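Local coordinates for alcohol dehydrogenase (Thermus thermophilus, PDB 2EIH), which binds zinc and is probably an NAD(P)-dependent oxidoreductase of the zinc-containing alcohol dehydrogenase family, at residues G94-E97 with R98-A101; V179-A182 with A183-A187; G232-G235 with A236-V239. All blocks are in the same frame, centred on the assembly; numbering follows the deposited sequence.

Contact 1 (G94-E97 with R98-A101); sequences GRCE and RCLA. With ZN (zinc ion), chain C.
Gly94 N lies 3.2 Å from Cys99 SG in the four-cysteine zinc lobe of this alcohol dehydrogenase, where the chain bends round the metal and enters the short helix 97-100. Gly94 takes a positive phi, easy for glycine, and its CA packs against Cys99 CB. Arg95 turns its side chain off this turn to a salt bridge with Glu77 of the second subunit, while its carbonyl O meets Leu100 CD2. Cys96 is the N-cap of the helix. Its SG, placed between the backbone N and the carbonyl carbon (chi1 78°), both binds the zinc ion at 2.5 Å and accepts a hydrogen bond from Cys99 N at 3.4 Å, so one sulfur ties the metal to the first turn. Its carbonyl O takes a nearly straight bond from Leu100 N (2.9 Å, 169° at the hydrogen). Glu97 O receives a weak bond from Ala101 N, and the extended Glu97 side chain reaches a salt bridge with Arg302 of the second subunit. Leu100 leans back over the turn, with CD2 against the carbonyl oxygens of both Arg95 and Cys96; an alanine here would probably leave a gap beside these two oxygens and the loop less firmly packed on the helix. Cys93 and Cys107 complete the metal site, into which Cys99 sends its SG, 2.4 Å from the zinc ion.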
# COMPACT_ATOMS: atom_id res chain seq x y z
N GLY A 94 13.34 20.06 7.81
CA GLY A 94 11.95 20.08 8.23
C GLY A 94 11.06 21.11 7.54
O GLY A 94 10.07 21.56 8.11
N ARG A 95 11.41 21.47 6.31
CA ARG A 95 10.62 22.45 5.56
C ARG A 95 10.40 22.06 4.09
O ARG A 95 9.54 22.63 3.42
CB ARG A 95 11.29 23.82 5.63
CG ARG A 95 11.52 24.30 7.04
CD ARG A 95 11.57 25.82 7.10
NE ARG A 95 12.53 26.36 6.15
CZ ARG A 95 13.84 26.16 6.21
NH1 ARG A 95 14.35 25.42 7.18
NH2 ARG A 95 14.64 26.69 5.29
N CYS A 96 11.18 21.10 3.60
CA CYS A 96 11.04 20.66 2.21
C CYS A 96 9.95 19.60 2.09
O CYS A 96 9.48 19.07 3.10
CB CYS A 96 12.37 20.10 1.68
SG CYS A 96 12.74 18.43 2.22
N GLU A 97 9.57 19.29 0.86
CA GLU A 97 8.54 18.30 0.59
C GLU A 97 8.86 16.97 1.29
O GLU A 97 8.04 16.43 2.03
CB GLU A 97 8.39 18.08 -0.92
CG GLU A 97 7.13 17.35 -1.36
CD GLU A 97 7.05 17.16 -2.88
OE1 GLU A 97 7.45 18.08 -3.61
OE2 GLU A 97 6.58 16.10 -3.32
N ARG A 98 10.07 16.45 1.07
CA ARG A 98 10.48 15.19 1.69
C ARG A 98 10.30 15.20 3.21
O ARG A 98 9.79 14.23 3.79
CB ARG A 98 11.93 14.88 1.34
CG ARG A 98 12.13 14.39 -0.08
CD ARG A 98 11.31 13.14 -0.34
NE ARG A 98 11.81 12.38 -1.48
CZ ARG A 98 11.33 11.20 -1.87
NH1 ARG A 98 11.85 10.58 -2.91
NH2 ARG A 98 10.32 10.65 -1.21
N CYS A 99 10.69 16.29 3.86
CA CYS A 99 10.55 16.41 5.31
C CYS A 99 9.11 16.49 5.77
O CYS A 99 8.74 15.82 6.74
CB CYS A 99 11.31 17.64 5.83
SG CYS A 99 13.06 17.37 6.02
N LEU A 100 8.29 17.30 5.11
CA LEU A 100 6.89 17.41 5.51
C LEU A 100 6.13 16.11 5.30
O LEU A 100 5.05 15.92 5.86
CB LEU A 100 6.18 18.55 4.77
CG LEU A 100 6.33 19.98 5.32
CD1 LEU A 100 6.58 19.95 6.83
CD2 LEU A 100 7.47 20.69 4.63
N ALA A 101 6.70 15.20 4.50
CA ALA A 101 6.07 13.91 4.22
C ALA A 101 6.58 12.84 5.19
O ALA A 101 6.15 11.68 5.13
CB ALA A 101 6.37 13.49 2.78
ZN ZN C . 14.11 18.79 4.34

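Contact 2 (V179-A182 with A183-A187); sequences VSVA and AIQIA
Val179 O, Ser180 O and Ala182 O accept from Ala183 N, Ile184 N and Ile186 N at 2.8, 2.8 and 2.9 Å, the i to i+4 bonds of the opening turns of helix 180-189. Gln185 adds a side-chain bond to this ladder. Its first torsion (chi1 -62°) starts the chain alongside Val181, pointing the same way, and the turn of the amide about chi3 (74°) presents NE2 to Val181 O at 3.2 Å. The donor comes from above that carbonyl plane, 57° out of it, yet the oxygen lies almost in the plane of the Gln185 amide. NE2 also brushes Val181 CG1, and OE1 accepts from Lys310 N, so both ends of the buried amide are engaged. Ile184 and Ile186 lay their CG1 branches over the carbonyl oxygens one turn back, Ile184 CG1 at 3.1 Å from Ser180 O and Ile186 CG1 at 3.2 Å from Ala182 O. Ser180 OG is hydrogen-bonded to both Ser177 O and Ala174 O, which must share its one proton. The helix is the crossover of a Rossmann-type beta-alpha-beta unit: Ile184 and Ala187 pack on strands 169-172 and 193-198, while Ala182 and Ile186 meet helix 148-161.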
# COMPACT_ATOMS: atom_id res chain seq x y z
N VAL A 179 23.31 -4.24 11.48
CA VAL A 179 21.91 -4.17 11.88
C VAL A 179 21.25 -5.53 12.11
O VAL A 179 20.06 -5.59 12.36
CB VAL A 179 21.10 -3.41 10.82
CG1 VAL A 179 21.52 -1.95 10.81
CG2 VAL A 179 21.34 -4.03 9.44
N SER A 180 22.03 -6.60 12.04
CA SER A 180 21.47 -7.94 12.23
C SER A 180 20.80 -8.13 13.60
O SER A 180 19.69 -8.67 13.68
CB SER A 180 22.55 -9.00 12.05
OG SER A 180 23.65 -8.80 12.91
N VAL A 181 21.45 -7.68 14.67
CA VAL A 181 20.91 -7.81 16.01
C VAL A 181 19.50 -7.24 16.06
O VAL A 181 18.57 -7.89 16.58
CB VAL A 181 21.81 -7.10 17.04
CG1 VAL A 181 21.07 -6.92 18.35
CG2 VAL A 181 23.07 -7.92 17.26
N ALA A 182 19.33 -6.03 15.54
CA ALA A 182 18.02 -5.38 15.53
C ALA A 182 17.05 -6.03 14.53
O ALA A 182 15.86 -6.17 14.81
CB ALA A 182 18.18 -3.88 15.22
N ALA A 183 17.57 -6.43 13.37
CA ALA A 183 16.76 -7.04 12.33
C ALA A 183 16.17 -8.39 12.72
O ALA A 183 15.05 -8.73 12.33
CB ALA A 183 17.57 -7.20 11.05
N ILE A 184 16.91 -9.16 13.49
CA ILE A 184 16.40 -10.46 13.91
C ILE A 184 15.19 -10.27 14.83
O ILE A 184 14.17 -10.95 14.67
CB ILE A 184 17.53 -11.26 14.60
CG1 ILE A 184 18.60 -11.58 13.55
CG2 ILE A 184 16.97 -12.54 15.22
CD1 ILE A 184 19.83 -12.25 14.07
N GLN A 185 15.31 -9.33 15.76
CA GLN A 185 14.24 -9.02 16.73
C GLN A 185 13.03 -8.32 16.11
O GLN A 185 11.89 -8.62 16.46
CB GLN A 185 14.80 -8.15 17.87
CG GLN A 185 15.90 -8.81 18.68
CD GLN A 185 16.44 -7.93 19.79
OE1 GLN A 185 15.78 -7.72 20.81
NE2 GLN A 185 17.63 -7.40 19.59
N ILE A 186 13.26 -7.37 15.21
CA ILE A 186 12.15 -6.68 14.59
C ILE A 186 11.42 -7.68 13.71
O ILE A 186 10.19 -7.73 13.69
CB ILE A 186 12.65 -5.48 13.77
CG1 ILE A 186 13.20 -4.42 14.73
CG2 ILE A 186 11.52 -4.90 12.94
CD1 ILE A 186 13.91 -3.29 14.09
N ALA A 187 12.20 -8.50 13.00
CA ALA A 187 11.65 -9.53 12.13
C ALA A 187 10.68 -10.43 12.91
O ALA A 187 9.55 -10.66 12.48
CB ALA A 187 12.77 -10.38 11.54

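Contact 3 (G232-G235 with A236-V239); sequences GGKG and ADKV
The turn that leads into strand 236-241 of the parallel, Rossmann-type sheet is bridged by a lysine-aspartate pair, Lys234 with Asp237. This turn follows helix 223-230 through a glycine-rich loop, Gly232 to Gly235, so it is the helix-to-strand return of an alternating alpha/beta fold. Gly233 and Gly235 both have positive phi, and at Gly235 a side chain would collide with Lys234 O; the absence of one lets the backbone open out directly into the strand.

Lys234 is extended as far as CE, and its last torsion (chi4 -56°) turns NZ back over the chain. There NZ makes a salt bridge to Asp237 OD2, with a weak hydrogen bond at 3.2 Å, and a second weak bond to Gly235 O at 3.3 Å. The two side chains are roughly perpendicular, and CE as well as NZ meets the carboxylate. Asp237 has its CG on the side of its own backbone N, opposite the carbonyl carbon (chi1 -61°), a torsion that carries the carboxylate towards the lysine.

Neither charge depends on this pair alone. NZ also forms a salt bridge with Asp169, whose backbone N donates to Asp237 OD2, so the start of neighbouring strand 169-172 is drawn into the same polar group. Two acidic side chains close to one ammonium would be expected to stabilise its positive charge. Ala236, at the root of the strand, packs on Leu171, and its backbone bonds to Ala254 and Ala256. The other carboxylate oxygen, Asp237 OD1, is approached by carbon rather than nitrogen: Lys234 CE comes to 3.1 Å from it, while Lys234 NZ stays 4.0 Å away.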
# COMPACT_ATOMS: atom_id res chain seq x y z
N GLY A 232 11.65 -25.40 3.37
CA GLY A 232 10.89 -26.23 2.45
C GLY A 232 11.41 -26.24 1.03
O GLY A 232 10.67 -26.52 0.09
N GLY A 233 12.70 -25.94 0.86
CA GLY A 233 13.28 -25.93 -0.47
C GLY A 233 12.96 -24.67 -1.28
O GLY A 233 13.64 -24.39 -2.27
N LYS A 234 11.96 -23.90 -0.85
CA LYS A 234 11.60 -22.70 -1.59
C LYS A 234 12.59 -21.55 -1.45
O LYS A 234 12.78 -20.78 -2.39
CB LYS A 234 10.19 -22.22 -1.20
CG LYS A 234 10.18 -21.23 -0.04
CD LYS A 234 8.77 -20.71 0.23
CE LYS A 234 8.77 -19.58 1.26
NZ LYS A 234 9.41 -19.96 2.55
N GLY A 235 13.21 -21.43 -0.28
CA GLY A 235 14.15 -20.34 -0.05
C GLY A 235 13.55 -19.26 0.84
O GLY A 235 12.36 -19.30 1.14
N ALA A 236 14.35 -18.28 1.25
CA ALA A 236 13.84 -17.21 2.11
C ALA A 236 13.00 -16.20 1.33
O ALA A 236 13.32 -15.85 0.19
CB ALA A 236 14.99 -16.50 2.82
N ASP A 237 11.92 -15.74 1.94
CA ASP A 237 11.03 -14.77 1.31
C ASP A 237 11.60 -13.36 1.39
O ASP A 237 11.56 -12.62 0.41
CB ASP A 237 9.67 -14.78 2.00
CG ASP A 237 8.99 -16.11 1.90
OD1 ASP A 237 8.56 -16.48 0.79
OD2 ASP A 237 8.89 -16.80 2.94
N LYS A 238 12.10 -13.01 2.56
CA LYS A 238 12.69 -11.69 2.81
C LYS A 238 14.10 -11.83 3.32
O LYS A 238 14.37 -12.71 4.14
CB LYS A 238 11.87 -10.91 3.85
CG LYS A 238 10.68 -10.14 3.29
CD LYS A 238 9.70 -11.05 2.59
CE LYS A 238 8.55 -10.25 1.99
NZ LYS A 238 7.47 -9.92 2.96
N VAL A 239 15.00 -10.97 2.86
CA VAL A 239 16.40 -11.03 3.29
C VAL A 239 16.97 -9.69 3.74
O VAL A 239 16.85 -8.68 3.05
CB VAL A 239 17.29 -11.57 2.16
CG1 VAL A 239 18.74 -11.64 2.64
CG2 VAL A 239 16.80 -12.94 1.73

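How the contacts relate
The three contacts come in sequence order along the chain. Contact 1 belongs to the zinc lobe in the GroES-like part of the protein; contacts 2 and 3 belong to the Rossmann-type part. The centres of contacts 2 and 3 lie about 17 Å apart, with nearest atoms about 8 Å apart, and they share the six-stranded parallel sheet: helix 180-189 packs on strand 169-172, which pairs with strand 236-241. Contact 1 is remote from both, its centre about 28 Å from that of contact 2 and 37 Å from that of contact 3. It holds the metal and faces helix 297-306 of the second subunit, whereas the segments of contacts 2 and 3 touch no other chain.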